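Side-chain contacts in Serine/threonine-protein kinase Tel1 (Chaetomium thermophilum, PDB 6SKY), which is a serine/threonine protein kinase of the ATM family that probably senses DNA damage and switches on checkpoint signaling by phosphorylating Ser-Gln and Thr-Gln sites: residues L1993-L1998 with L2021-L2026; A2013-A2018 with P2027-S2032; H2467-A2472 with T2513-H2518; V2535-S2540 with Q2544-T2549. One frame throughout, in Å; residues are numbered along the deposited sequence.

Interaction 1 of 4, residues L1993-L1998 with L2021-L2026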
loop_
_atom_site.group_PDB
_atom_site.type_symbol
_atom_site.label_atom_id
_atom_site.label_comp_id
_atom_site.label_asym_id
_atom_site.label_seq_id
_atom_site.Cartn_x
_atom_site.Cartn_y
_atom_site.Cartn_z
ATOM N N LEU A 1993 14.357 19.299 8.445
ATOM C CA LEU A 1993 15.192 18.817 7.355
ATOM C C LEU A 1993 15.381 19.882 6.288
ATOM O O LEU A 1993 16.490 20.067 5.777
ATOM C CB LEU A 1993 14.587 17.560 6.741
ATOM C CG LEU A 1993 14.879 16.223 7.406
ATOM C CD1 LEU A 1993 14.045 16.044 8.653
ATOM C CD2 LEU A 1993 14.620 15.112 6.425
ATOM N N SER A 1994 14.315 20.591 5.930
ATOM C CA SER A 1994 14.465 21.658 4.955
ATOM C C SER A 1994 15.269 22.813 5.521
ATOM O O SER A 1994 15.977 23.491 4.776
ATOM C CB SER A 1994 13.099 22.128 4.480
ATOM O OG SER A 1994 12.246 22.348 5.576
ATOM N N ASN A 1995 15.207 23.034 6.830
ATOM C CA ASN A 1995 16.058 24.042 7.445
ATOM C C ASN A 1995 17.526 23.677 7.302
ATOM O O ASN A 1995 18.357 24.513 6.929
ATOM C CB ASN A 1995 15.694 24.199 8.913
ATOM C CG ASN A 1995 16.372 25.376 9.551
ATOM O OD1 ASN A 1995 16.583 26.399 8.913
ATOM N ND2 ASN A 1995 16.722 25.239 10.818
ATOM N N SER A 1996 17.870 22.426 7.597
ATOM C CA SER A 1996 19.256 22.001 7.441
ATOM C C SER A 1996 19.695 22.035 5.987
ATOM O O SER A 1996 20.866 22.284 5.705
ATOM C CB SER A 1996 19.444 20.606 8.018
ATOM O OG SER A 1996 18.959 19.632 7.127
ATOM N N LEU A 1997 18.784 21.772 5.054
ATOM C CA LEU A 1997 19.139 21.841 3.640
ATOM C C LEU A 1997 19.293 23.273 3.159
ATOM O O LEU A 1997 20.003 23.522 2.182
ATOM C CB LEU A 1997 18.088 21.136 2.797
ATOM C CG LEU A 1997 18.351 19.731 2.287
ATOM C CD1 LEU A 1997 17.198 19.315 1.428
ATOM C CD2 LEU A 1997 19.620 19.690 1.492
ATOM N N LEU A 1998 18.607 24.218 3.798
ATOM C CA LEU A 1998 18.763 25.622 3.446
ATOM C C LEU A 1998 20.049 26.191 4.011
ATOM O O LEU A 1998 20.734 26.961 3.334
ATOM C CB LEU A 1998 17.573 26.432 3.949
ATOM C CG LEU A 1998 16.244 26.301 3.218
ATOM C CD1 LEU A 1998 15.136 26.821 4.082
ATOM C CD2 LEU A 1998 16.301 27.066 1.939
ATOM N N LEU A 2021 9.274 26.925 12.306
ATOM C CA LEU A 2021 10.151 26.656 13.437
ATOM C C LEU A 2021 10.206 27.801 14.430
ATOM O O LEU A 2021 10.826 27.647 15.483
ATOM C CB LEU A 2021 11.561 26.347 12.950
ATOM C CG LEU A 2021 11.688 25.051 12.166
ATOM C CD1 LEU A 2021 13.070 24.922 11.596
ATOM C CD2 LEU A 2021 11.369 23.888 13.059
ATOM N N GLU A 2022 9.587 28.935 14.116
ATOM C CA GLU A 2022 9.556 30.118 14.970
ATOM C C GLU A 2022 10.956 30.677 15.205
ATOM O O GLU A 2022 11.441 30.771 16.327
ATOM C CB GLU A 2022 8.849 29.812 16.283
ATOM C CG GLU A 2022 7.419 29.426 16.078
ATOM C CD GLU A 2022 6.646 29.397 17.359
ATOM O OE1 GLU A 2022 7.284 29.383 18.426
ATOM O OE2 GLU A 2022 5.399 29.397 17.304
ATOM N N ILE A 2023 11.590 31.059 14.108
ATOM C CA ILE A 2023 12.896 31.703 14.098
ATOM C C ILE A 2023 12.651 33.145 13.691
ATOM O O ILE A 2023 12.574 33.459 12.503
ATOM C CB ILE A 2023 13.860 31.011 13.136
ATOM C CG1 ILE A 2023 14.095 29.572 13.564
ATOM C CG2 ILE A 2023 15.156 31.758 13.052
ATOM C CD1 ILE A 2023 14.688 28.734 12.483
ATOM N N TRP A 2024 12.525 34.033 14.669
ATOM C CA TRP A 2024 11.998 35.363 14.425
ATOM C C TRP A 2024 13.076 36.415 14.230
ATOM O O TRP A 2024 12.811 37.599 14.437
ATOM C CB TRP A 2024 11.081 35.773 15.569
ATOM C CG TRP A 2024 9.913 34.883 15.782
ATOM C CD1 TRP A 2024 9.547 34.294 16.944
ATOM C CD2 TRP A 2024 8.942 34.491 14.811
ATOM N NE1 TRP A 2024 8.415 33.556 16.763
ATOM C CE2 TRP A 2024 8.024 33.662 15.457
ATOM C CE3 TRP A 2024 8.766 34.757 13.456
ATOM C CZ2 TRP A 2024 6.954 33.098 14.800
ATOM C CZ3 TRP A 2024 7.710 34.201 12.816
ATOM C CH2 TRP A 2024 6.814 33.383 13.482
ATOM N N ASN A 2025 14.275 36.025 13.815
ATOM C CA ASN A 2025 15.374 36.969 13.671
ATOM C C ASN A 2025 15.947 36.972 12.263
ATOM O O ASN A 2025 17.122 37.265 12.071
ATOM C CB ASN A 2025 16.473 36.684 14.692
ATOM C CG ASN A 2025 17.049 35.296 14.563
ATOM O OD1 ASN A 2025 17.452 34.871 13.485
ATOM N ND2 ASN A 2025 17.096 34.579 15.671
ATOM N N LEU A 2026 15.149 36.638 11.285
ATOM C CA LEU A 2026 15.640 36.782 9.931
ATOM C C LEU A 2026 15.426 38.213 9.453
ATOM O O LEU A 2026 14.401 38.826 9.749
ATOM C CB LEU A 2026 14.927 35.829 8.984
ATOM C CG LEU A 2026 15.040 34.311 9.106
ATOM C CD1 LEU A 2026 15.153 33.710 7.729
ATOM C CD2 LEU A 2026 16.200 33.894 9.959
#

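Interaction 2 of 4, residues A2013-A2018 with P2027-S2032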
loop_
_atom_site.group_PDB
_atom_site.type_symbol
_atom_site.label_atom_id
_atom_site.label_comp_id
_atom_site.label_asym_id
_atom_site.label_seq_id
_atom_site.Cartn_x
_atom_site.Cartn_y
_atom_site.Cartn_z
ATOM N N ALA A 2013 10.462 29.205 0.677
ATOM C CA ALA A 2013 10.899 28.125 1.552
ATOM C C ALA A 2013 11.588 28.666 2.791
ATOM O O ALA A 2013 11.307 28.226 3.910
ATOM C CB ALA A 2013 11.823 27.182 0.794
ATOM N N THR A 2014 12.489 29.629 2.609
ATOM C CA THR A 2014 13.187 30.227 3.739
ATOM C C THR A 2014 12.211 30.760 4.772
ATOM O O THR A 2014 12.302 30.430 5.959
ATOM C CB THR A 2014 14.099 31.347 3.254
ATOM O OG1 THR A 2014 15.005 30.832 2.277
ATOM C CG2 THR A 2014 14.882 31.914 4.399
ATOM N N PHE A 2015 11.244 31.566 4.337
ATOM C CA PHE A 2015 10.399 32.226 5.322
ATOM C C PHE A 2015 9.254 31.355 5.819
ATOM O O PHE A 2015 8.830 31.517 6.968
ATOM C CB PHE A 2015 9.915 33.549 4.753
ATOM C CG PHE A 2015 11.007 34.550 4.643
ATOM C CD1 PHE A 2015 11.301 35.379 5.692
ATOM C CD2 PHE A 2015 11.791 34.614 3.520
ATOM C CE1 PHE A 2015 12.323 36.269 5.608
ATOM C CE2 PHE A 2015 12.813 35.505 3.438
ATOM C CZ PHE A 2015 13.077 36.328 4.482
ATOM N N THR A 2016 8.809 30.375 5.035
ATOM C CA THR A 2016 7.876 29.383 5.550
ATOM C C THR A 2016 8.521 28.547 6.641
ATOM O O THR A 2016 7.917 28.305 7.690
ATOM C CB THR A 2016 7.389 28.491 4.418
ATOM O OG1 THR A 2016 6.750 29.289 3.424
ATOM C CG2 THR A 2016 6.402 27.496 4.934
ATOM N N THR A 2017 9.756 28.098 6.411
ATOM C CA THR A 2017 10.458 27.306 7.409
ATOM C C THR A 2017 10.753 28.119 8.656
ATOM O O THR A 2017 10.643 27.612 9.775
ATOM C CB THR A 2017 11.745 26.764 6.808
ATOM O OG1 THR A 2017 11.439 26.030 5.622
ATOM C CG2 THR A 2017 12.435 25.860 7.772
ATOM N N ALA A 2018 11.127 29.386 8.486
ATOM C CA ALA A 2018 11.386 30.231 9.640
ATOM C C ALA A 2018 10.129 30.448 10.462
ATOM O O ALA A 2018 10.195 30.515 11.689
ATOM C CB ALA A 2018 11.963 31.564 9.187
ATOM N N PRO A 2027 16.373 38.769 8.721
ATOM C CA PRO A 2027 16.176 40.098 8.137
ATOM C C PRO A 2027 15.315 40.005 6.890
ATOM O O PRO A 2027 15.774 39.576 5.828
ATOM C CB PRO A 2027 17.606 40.550 7.818
ATOM C CG PRO A 2027 18.421 39.300 7.759
ATOM C CD PRO A 2027 17.621 38.146 8.257
ATOM N N ALA A 2028 14.073 40.419 7.011
ATOM C CA ALA A 2028 13.122 40.247 5.925
ATOM C C ALA A 2028 13.330 41.321 4.870
ATOM O O ALA A 2028 13.447 42.500 5.211
ATOM C CB ALA A 2028 11.697 40.311 6.455
ATOM N N PRO A 2029 13.375 40.962 3.590
ATOM C CA PRO A 2029 13.478 41.981 2.547
ATOM C C PRO A 2029 12.258 42.885 2.544
ATOM O O PRO A 2029 11.185 42.532 3.032
ATOM C CB PRO A 2029 13.572 41.163 1.256
ATOM C CG PRO A 2029 13.020 39.843 1.600
ATOM C CD PRO A 2029 13.349 39.605 3.030
ATOM N N VAL A 2030 12.436 44.078 1.992
ATOM C CA VAL A 2030 11.368 45.063 1.892
ATOM C C VAL A 2030 10.962 45.181 0.430
ATOM O O VAL A 2030 11.807 45.087 -0.467
ATOM C CB VAL A 2030 11.803 46.421 2.477
ATOM C CG1 VAL A 2030 13.075 46.908 1.805
ATOM C CG2 VAL A 2030 10.687 47.443 2.358
ATOM N N ASN A 2031 9.663 45.363 0.195
ATOM C CA ASN A 2031 9.083 45.397 -1.146
ATOM C C ASN A 2031 9.363 44.092 -1.893
ATOM O O ASN A 2031 10.056 44.058 -2.912
ATOM C CB ASN A 2031 9.583 46.609 -1.940
ATOM C CG ASN A 2031 9.142 47.924 -1.335
ATOM O OD1 ASN A 2031 9.960 48.804 -1.068
ATOM N ND2 ASN A 2031 7.841 48.065 -1.111
ATOM N N SER A 2032 8.810 43.009 -1.356
ATOM C CA SER A 2032 8.899 41.694 -1.968
ATOM C C SER A 2032 7.504 41.186 -2.289
ATOM O O SER A 2032 6.545 41.456 -1.564
ATOM C CB SER A 2032 9.608 40.699 -1.059
ATOM O OG SER A 2032 8.981 40.657 0.206
#

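Interaction 3 of 4, residues H2467-A2472 with T2513-H2518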
loop_
_atom_site.group_PDB
_atom_site.type_symbol
_atom_site.label_atom_id
_atom_site.label_comp_id
_atom_site.label_asym_id
_atom_site.label_seq_id
_atom_site.Cartn_x
_atom_site.Cartn_y
_atom_site.Cartn_z
ATOM N N HIS A 2467 -48.221 7.542 -5.336
ATOM C CA HIS A 2467 -48.135 6.099 -5.171
ATOM C C HIS A 2467 -49.468 5.524 -4.747
ATOM O O HIS A 2467 -49.888 4.476 -5.247
ATOM C CB HIS A 2467 -47.067 5.745 -4.145
ATOM C CG HIS A 2467 -45.677 6.029 -4.605
ATOM N ND1 HIS A 2467 -44.937 7.083 -4.125
ATOM C CD2 HIS A 2467 -44.895 5.401 -5.509
ATOM C CE1 HIS A 2467 -43.756 7.090 -4.711
ATOM N NE2 HIS A 2467 -43.707 6.081 -5.558
ATOM N N ILE A 2468 -50.155 6.198 -3.827
ATOM C CA ILE A 2468 -51.462 5.709 -3.401
ATOM C C ILE A 2468 -52.455 5.750 -4.553
ATOM O O ILE A 2468 -53.218 4.802 -4.764
ATOM C CB ILE A 2468 -51.966 6.506 -2.188
ATOM C CG1 ILE A 2468 -51.043 6.272 -1.003
ATOM C CG2 ILE A 2468 -53.371 6.109 -1.848
ATOM C CD1 ILE A 2468 -50.675 4.836 -0.804
ATOM N N TRP A 2469 -52.461 6.838 -5.321
ATOM C CA TRP A 2469 -53.384 6.942 -6.445
ATOM C C TRP A 2469 -53.133 5.841 -7.462
ATOM O O TRP A 2469 -54.068 5.189 -7.930
ATOM C CB TRP A 2469 -53.271 8.314 -7.108
ATOM C CG TRP A 2469 -54.371 8.568 -8.079
ATOM C CD1 TRP A 2469 -55.567 9.136 -7.812
ATOM C CD2 TRP A 2469 -54.386 8.238 -9.469
ATOM N NE1 TRP A 2469 -56.330 9.189 -8.945
ATOM C CE2 TRP A 2469 -55.623 8.642 -9.979
ATOM C CE3 TRP A 2469 -53.467 7.643 -10.334
ATOM C CZ2 TRP A 2469 -55.967 8.473 -11.307
ATOM C CZ3 TRP A 2469 -53.814 7.475 -11.649
ATOM C CH2 TRP A 2469 -55.046 7.887 -12.124
ATOM N N THR A 2470 -51.873 5.619 -7.822
ATOM C CA THR A 2470 -51.563 4.571 -8.784
ATOM C C THR A 2470 -51.940 3.199 -8.252
ATOM O O THR A 2470 -52.401 2.338 -9.006
ATOM C CB THR A 2470 -50.086 4.613 -9.138
ATOM O OG1 THR A 2470 -49.761 5.917 -9.621
ATOM C CG2 THR A 2470 -49.778 3.604 -10.205
ATOM N N GLY A 2471 -51.756 2.969 -6.955
ATOM C CA GLY A 2471 -52.104 1.675 -6.404
ATOM C C GLY A 2471 -53.597 1.424 -6.388
ATOM O O GLY A 2471 -54.045 0.297 -6.594
ATOM N N ALA A 2472 -54.388 2.462 -6.141
ATOM C CA ALA A 2472 -55.828 2.267 -6.072
ATOM C C ALA A 2472 -56.445 2.171 -7.462
ATOM O O ALA A 2472 -57.169 1.219 -7.761
ATOM C CB ALA A 2472 -56.469 3.397 -5.272
ATOM N N THR A 2513 -56.726 15.773 -10.908
ATOM C CA THR A 2513 -55.665 16.105 -11.837
ATOM C C THR A 2513 -55.074 14.860 -12.482
ATOM O O THR A 2513 -54.795 14.858 -13.683
ATOM C CB THR A 2513 -54.597 16.899 -11.111
ATOM O OG1 THR A 2513 -55.139 18.168 -10.737
ATOM C CG2 THR A 2513 -53.429 17.110 -12.007
ATOM N N SER A 2514 -54.876 13.790 -11.715
ATOM C CA SER A 2514 -54.354 12.572 -12.310
ATOM C C SER A 2514 -55.355 11.966 -13.276
ATOM O O SER A 2514 -54.966 11.408 -14.307
ATOM C CB SER A 2514 -53.988 11.581 -11.221
ATOM O OG SER A 2514 -53.433 12.266 -10.123
ATOM N N ARG A 2515 -56.650 12.076 -12.972
ATOM C CA ARG A 2515 -57.649 11.573 -13.909
ATOM C C ARG A 2515 -57.558 12.291 -15.247
ATOM O O ARG A 2515 -57.572 11.655 -16.307
ATOM C CB ARG A 2515 -59.044 11.708 -13.315
ATOM C CG ARG A 2515 -59.266 10.808 -12.136
ATOM C CD ARG A 2515 -60.723 10.723 -11.768
ATOM N NE ARG A 2515 -60.934 9.750 -10.709
ATOM C CZ ARG A 2515 -60.992 8.439 -10.909
ATOM N NH1 ARG A 2515 -61.186 7.618 -9.889
ATOM N NH2 ARG A 2515 -60.853 7.946 -12.129
ATOM N N VAL A 2516 -57.433 13.619 -15.223
ATOM C CA VAL A 2516 -57.391 14.313 -16.510
ATOM C C VAL A 2516 -56.046 14.129 -17.207
ATOM O O VAL A 2516 -55.995 14.064 -18.439
ATOM C CB VAL A 2516 -57.752 15.801 -16.362
ATOM C CG1 VAL A 2516 -59.090 15.936 -15.684
ATOM C CG2 VAL A 2516 -56.692 16.548 -15.615
ATOM N N TYR A 2517 -54.944 14.018 -16.460
ATOM C CA TYR A 2517 -53.657 13.728 -17.093
ATOM C C TYR A 2517 -53.682 12.380 -17.791
ATOM O O TYR A 2517 -53.177 12.239 -18.907
ATOM C CB TYR A 2517 -52.532 13.746 -16.064
ATOM C CG TYR A 2517 -51.756 15.029 -15.996
ATOM C CD1 TYR A 2517 -51.072 15.497 -17.087
ATOM C CD2 TYR A 2517 -51.688 15.753 -14.828
ATOM C CE1 TYR A 2517 -50.361 16.655 -17.025
ATOM C CE2 TYR A 2517 -50.980 16.910 -14.760
ATOM C CZ TYR A 2517 -50.319 17.354 -15.860
ATOM O OH TYR A 2517 -49.605 18.517 -15.796
ATOM N N HIS A 2518 -54.264 11.372 -17.149
ATOM C CA HIS A 2518 -54.350 10.055 -17.762
ATOM C C HIS A 2518 -55.265 10.066 -18.978
ATOM O O HIS A 2518 -54.962 9.434 -19.997
ATOM C CB HIS A 2518 -54.832 9.047 -16.728
ATOM C CG HIS A 2518 -55.080 7.685 -17.283
ATOM N ND1 HIS A 2518 -56.252 6.998 -17.062
ATOM C CD2 HIS A 2518 -54.309 6.878 -18.045
ATOM C CE1 HIS A 2518 -56.192 5.826 -17.667
ATOM N NE2 HIS A 2518 -55.024 5.729 -18.272
#

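Interaction 4 of 4, residues V2535-S2540 with Q2544-T2549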
loop_
_atom_site.group_PDB
_atom_site.type_symbol
_atom_site.label_atom_id
_atom_site.label_comp_id
_atom_site.label_asym_id
_atom_site.label_seq_id
_atom_site.Cartn_x
_atom_site.Cartn_y
_atom_site.Cartn_z
ATOM N N VAL A 2535 -50.051 21.737 -31.733
ATOM C CA VAL A 2535 -51.500 21.927 -31.707
ATOM C C VAL A 2535 -51.906 22.713 -30.468
ATOM O O VAL A 2535 -51.418 22.421 -29.374
ATOM C CB VAL A 2535 -52.227 20.578 -31.737
ATOM C CG1 VAL A 2535 -53.709 20.783 -31.933
ATOM C CG2 VAL A 2535 -51.662 19.710 -32.826
ATOM N N PRO A 2536 -52.791 23.703 -30.575
ATOM C CA PRO A 2536 -53.331 24.327 -29.362
ATOM C C PRO A 2536 -54.259 23.355 -28.654
ATOM O O PRO A 2536 -55.134 22.752 -29.275
ATOM C CB PRO A 2536 -54.090 25.543 -29.899
ATOM C CG PRO A 2536 -54.485 25.140 -31.261
ATOM C CD PRO A 2536 -53.354 24.308 -31.792
ATOM N N ILE A 2537 -54.064 23.196 -27.349
ATOM C CA ILE A 2537 -54.830 22.197 -26.597
ATOM C C ILE A 2537 -56.110 22.896 -26.158
ATOM O O ILE A 2537 -56.300 23.286 -25.005
ATOM C CB ILE A 2537 -54.020 21.606 -25.432
ATOM C CG1 ILE A 2537 -54.886 20.701 -24.560
ATOM C CG2 ILE A 2537 -53.338 22.692 -24.610
ATOM C CD1 ILE A 2537 -54.192 20.224 -23.326
ATOM N N LYS A 2538 -57.006 23.075 -27.116
ATOM C CA LYS A 2538 -58.403 23.374 -26.835
ATOM C C LYS A 2538 -59.336 22.755 -27.857
ATOM O O LYS A 2538 -60.551 22.916 -27.726
ATOM C CB LYS A 2538 -58.634 24.889 -26.786
ATOM C CG LYS A 2538 -58.354 25.512 -25.441
ATOM C CD LYS A 2538 -58.705 26.979 -25.426
ATOM C CE LYS A 2538 -58.619 27.535 -24.020
ATOM N NZ LYS A 2538 -59.174 28.910 -23.938
ATOM N N ASN A 2539 -58.822 22.042 -28.853
ATOM C CA ASN A 2539 -59.636 21.563 -29.954
ATOM C C ASN A 2539 -60.090 20.128 -29.772
ATOM O O ASN A 2539 -60.764 19.589 -30.654
ATOM C CB ASN A 2539 -58.868 21.699 -31.271
ATOM C CG ASN A 2539 -58.536 23.136 -31.594
ATOM O OD1 ASN A 2539 -58.735 24.027 -30.770
ATOM N ND2 ASN A 2539 -58.026 23.372 -32.790
ATOM N N SER A 2540 -59.738 19.534 -28.731
ATOM C CA SER A 2540 -60.302 18.257 -28.348
ATOM C C SER A 2540 -61.145 18.430 -27.087
ATOM O O SER A 2540 -60.902 19.344 -26.296
ATOM C CB SER A 2540 -59.191 17.239 -28.102
ATOM O OG SER A 2540 -59.701 15.921 -28.046
ATOM N N GLN A 2544 -60.093 20.485 -23.360
ATOM C CA GLN A 2544 -60.818 21.504 -22.612
ATOM C C GLN A 2544 -61.183 21.012 -21.220
ATOM O O GLN A 2544 -61.109 21.774 -20.247
ATOM C CB GLN A 2544 -62.064 21.940 -23.375
ATOM C CG GLN A 2544 -62.756 23.121 -22.735
ATOM C CD GLN A 2544 -61.788 24.234 -22.380
ATOM O OE1 GLN A 2544 -61.611 24.568 -21.210
ATOM N NE2 GLN A 2544 -61.159 24.816 -23.390
ATOM N N ASN A 2545 -61.576 19.742 -21.099
ATOM C CA ASN A 2545 -61.781 19.170 -19.774
ATOM C C ASN A 2545 -60.504 19.241 -18.947
ATOM O O ASN A 2545 -60.543 19.569 -17.755
ATOM C CB ASN A 2545 -62.262 17.728 -19.898
ATOM C CG ASN A 2545 -62.593 17.114 -18.563
ATOM O OD1 ASN A 2545 -62.893 17.820 -17.606
ATOM N ND2 ASN A 2545 -62.542 15.791 -18.491
ATOM N N PHE A 2546 -59.360 18.963 -19.577
ATOM C CA PHE A 2546 -58.075 19.040 -18.899
ATOM C C PHE A 2546 -57.797 20.449 -18.400
ATOM O O PHE A 2546 -57.435 20.645 -17.237
ATOM C CB PHE A 2546 -56.979 18.571 -19.854
ATOM C CG PHE A 2546 -55.590 18.832 -19.366
ATOM C CD1 PHE A 2546 -54.986 17.974 -18.477
ATOM C CD2 PHE A 2546 -54.883 19.923 -19.815
ATOM C CE1 PHE A 2546 -53.721 18.206 -18.036
ATOM C CE2 PHE A 2546 -53.617 20.160 -19.371
ATOM C CZ PHE A 2546 -53.037 19.299 -18.478
ATOM N N LEU A 2547 -57.965 21.446 -19.267
ATOM C CA LEU A 2547 -57.653 22.816 -18.872
ATOM C C LEU A 2547 -58.581 23.311 -17.773
ATOM O O LEU A 2547 -58.135 23.971 -16.826
ATOM C CB LEU A 2547 -57.720 23.738 -20.081
ATOM C CG LEU A 2547 -56.466 23.719 -20.942
ATOM C CD1 LEU A 2547 -56.694 24.540 -22.171
ATOM C CD2 LEU A 2547 -55.305 24.265 -20.151
ATOM N N SER A 2548 -59.873 22.995 -17.870
ATOM C CA SER A 2548 -60.803 23.402 -16.824
ATOM C C SER A 2548 -60.450 22.753 -15.493
ATOM O O SER A 2548 -60.330 23.437 -14.468
ATOM C CB SER A 2548 -62.229 23.057 -17.237
ATOM O OG SER A 2548 -62.284 21.746 -17.759
ATOM N N THR A 2549 -60.269 21.427 -15.490
ATOM C CA THR A 2549 -59.948 20.731 -14.249
ATOM C C THR A 2549 -58.650 21.235 -13.651
ATOM O O THR A 2549 -58.509 21.310 -12.427
ATOM C CB THR A 2549 -59.849 19.234 -14.494
ATOM O OG1 THR A 2549 -60.923 18.819 -15.342
ATOM C CG2 THR A 2549 -59.927 18.488 -13.183
#

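Interaction 1 of 4, residues L1993-L1998 with L2021-L2026
Asn1995, on helix 1991-1999, and Leu2021, where helix 2011-2021 runs out into a loop, approach with CA atoms 8.8 Å apart, both sending their CB toward the other segment. Past Leu2021 the backbone turns away: Glu2022 has positive phi and is the C' residue of a Schellman motif, in which Ile2023 N bonds to Ala2018 O and Glu2022 N to Arg2019 O. This turn brings Ile2023 round beside Leu2021. A single methyl does most of the touching. Leu2021 CD1 lies 3.8 Å from Asn1995 CB and 3.7 Å from Asn1995 ND2, the two side chains crossing at a slant, and Ile2023 CD1 is a looser neighbour at 4.4 Å from Asn1995 ND2. With Asn1995 CG turned anti to N (chi1 -170°), the amide swings toward Leu2021, and CB, CG and ND2 all lie along that methyl. The other subunit is close by: Leu2021 also packs on Leu1967 of the second subunit, whose Arg1970 donates to Glu2022 O, so the corner belongs to the dimer interface. An amide tolerates this partly exposed place, and its CB and flat end still give the methyl something to lie against. The contact is purely van der Waals, and the leucine and isoleucine methyls offer the amide no polar partner to set its rotation.

Interaction 2 of 4, residues A2013-A2018 with P2027-S2032
Within the helical solenoid of the FAT region, Phe2015 on helix 2011-2021 meets the Pro2027-Ala2028-Pro2029 run of the connection that leads to helix 2035-2047. The link folds back along the helix it has just left, and the ring reaches across from helix to link. Backbones stay well separated, 8.5 Å between the CA atoms of Phe2015 and Ala2028, so a long side chain is needed to bridge them. Phe2015 supplies it: a chi1 of -70° sets CG beside the backbone N and away from the carbonyl carbon, and the far end of the ring does the touching. CZ meets Pro2029 CD at 3.6 Å, the two side chains arriving from opposite directions, while CE1 lies 4.2 Å from Ala2028 CB. Both neighbours sit obliquely to the ring. Pro2027 enters through its backbone, its O lying near the ring plane at the edge. The residue types fit the task: two prolines stiffen an irregular chain that lacks helical bonds, and the small alanine lets the backbone come close to the ring, Ala2028 CA lying 4.1 Å from Phe2015 CE1. The same phenylalanine ring packs edge-to-face with Tyr2040 and touches Val2037, so it joins helix 2035-2047 to the group. An alanine in place of Phe2015 would remove the whole ring, and Pro2029 and Tyr2040 would probably lose their shared partner, with a gap opening between helix and loop. On the helix itself, Ala2013 O is gripped from opposite faces of its carbonyl plane, by Thr2017 N at 2.9 Å and by Thr2017 OG1 at 2.8 Å.

Interaction 3 of 4, residues H2467-A2472 with T2513-H2518
One face of the Trp2469 indole carries the methylene of Ser2514, a CH-pi contact in which Ser2514 CB lies 3.6 Å from the centroid of the six-membered ring and only 13° off its normal. Arg2515 N comes in obliquely near Trp2469 CZ2, at 4.0 Å. This is helix-against-helix packing: helix 2461-2472, in the FAT region, lies against helix 2507-2522, with CA atoms of Trp2469 and Ser2514 8.2 Å apart. Tryptophan spans that separation because a chi1 near 180° (-169°) sends the indole outward to the neighbouring helix. Serine suits the other side, being small enough to let the flat ring settle over its CB, while its hydroxyl is satisfied within its own helix by a bond to Ile2510 O. The indole nitrogen has a weak bond to Asp2511 OD1 of helix 2507-2522, about one turn before Ser2514. Trp2469 also touches Thr2655, so it reaches an edge strand of the six-stranded sheet in the kinase N-lobe. A leucine here would give up the flat indole, and Ser2514 CB would probably lose its aromatic cover and Asp2511 the weak bond from the indole N-H. Alongside, the exposed Arg2515 contributes its aliphatic part, with CG 4.1 Å from Trp2469 CZ2.

Interaction 4 of 4, residues V2535-S2540 with Q2544-T2549
Ser2540 O accepts the backbone N-H of Gln2544 at 3.3 Å, a fairly straight bond (155° at the hydrogen) whose donor sits somewhat out of the carbonyl plane. Ser2540 is the N-cap of helix 2541-2552, so this is the bond that starts the helix just after strand 2534-2536, an edge strand of the kinase N-lobe sheet, at the other edge from strand 2651-2655. Between strand and helix the chain bends sharply, with Ile2537 at the centre of an inverse gamma turn closed by a weak bond from Lys2538 N to Pro2536 O. The bend folds the two side chains that follow the strand onto the first turns of the helix. Ile2537 goes inward: its chain is fully extended through CG1 (chi1 173°), and its CD1 meets Phe2546 CD2 at 3.6 Å, the side chains at about a right angle. That phenylalanine also packs edge-to-face with Phe2579 and with Tyr2517 of helix 2507-2522. Lys2538 takes the outer side, lying alongside Gln2544 and pointing the same way, with its CG 3.5 Å from Gln2544 NE2. A bend at chi2 (48°) folds the glutamine toward the lysine chain. Leu2547 crosses the lysine chain at about a right angle, its CD1 3.8 Å from Lys2538 CG. Lysine suits this exposed border because its methylenes can pack on leucine and glutamine while the extended chain takes the ammonium beyond the contact. The contact thus grades from an aromatic-aliphatic interior to an amphipathic rim, and apart from the helix-starting bond it depends on shape rather than charge.

In the fold
Interactions 1 and 2 share helix 2011-2021 and the connection after it, their segments alternating along the chain, with centres 11 Å apart; the helix-ending turn ties them together. Both are partly buried in the FAT solenoid, but interaction 1 sets an amide against methyls, interaction 2 an aromatic ring against prolines and alanine, and only interaction 1 borders the second subunit. About 72 to 80 Å away between centres, on the opposite side of the chain's centre, interactions 3 and 4 touch each other where helix 2507-2522 meets helix 2541-2552, Val2516 packing on Phe2546. Interaction 3 is the more buried, joining helices far apart in sequence through an aromatic face, whereas interaction 4 is a local strand-to-helix turn with a backbone bond.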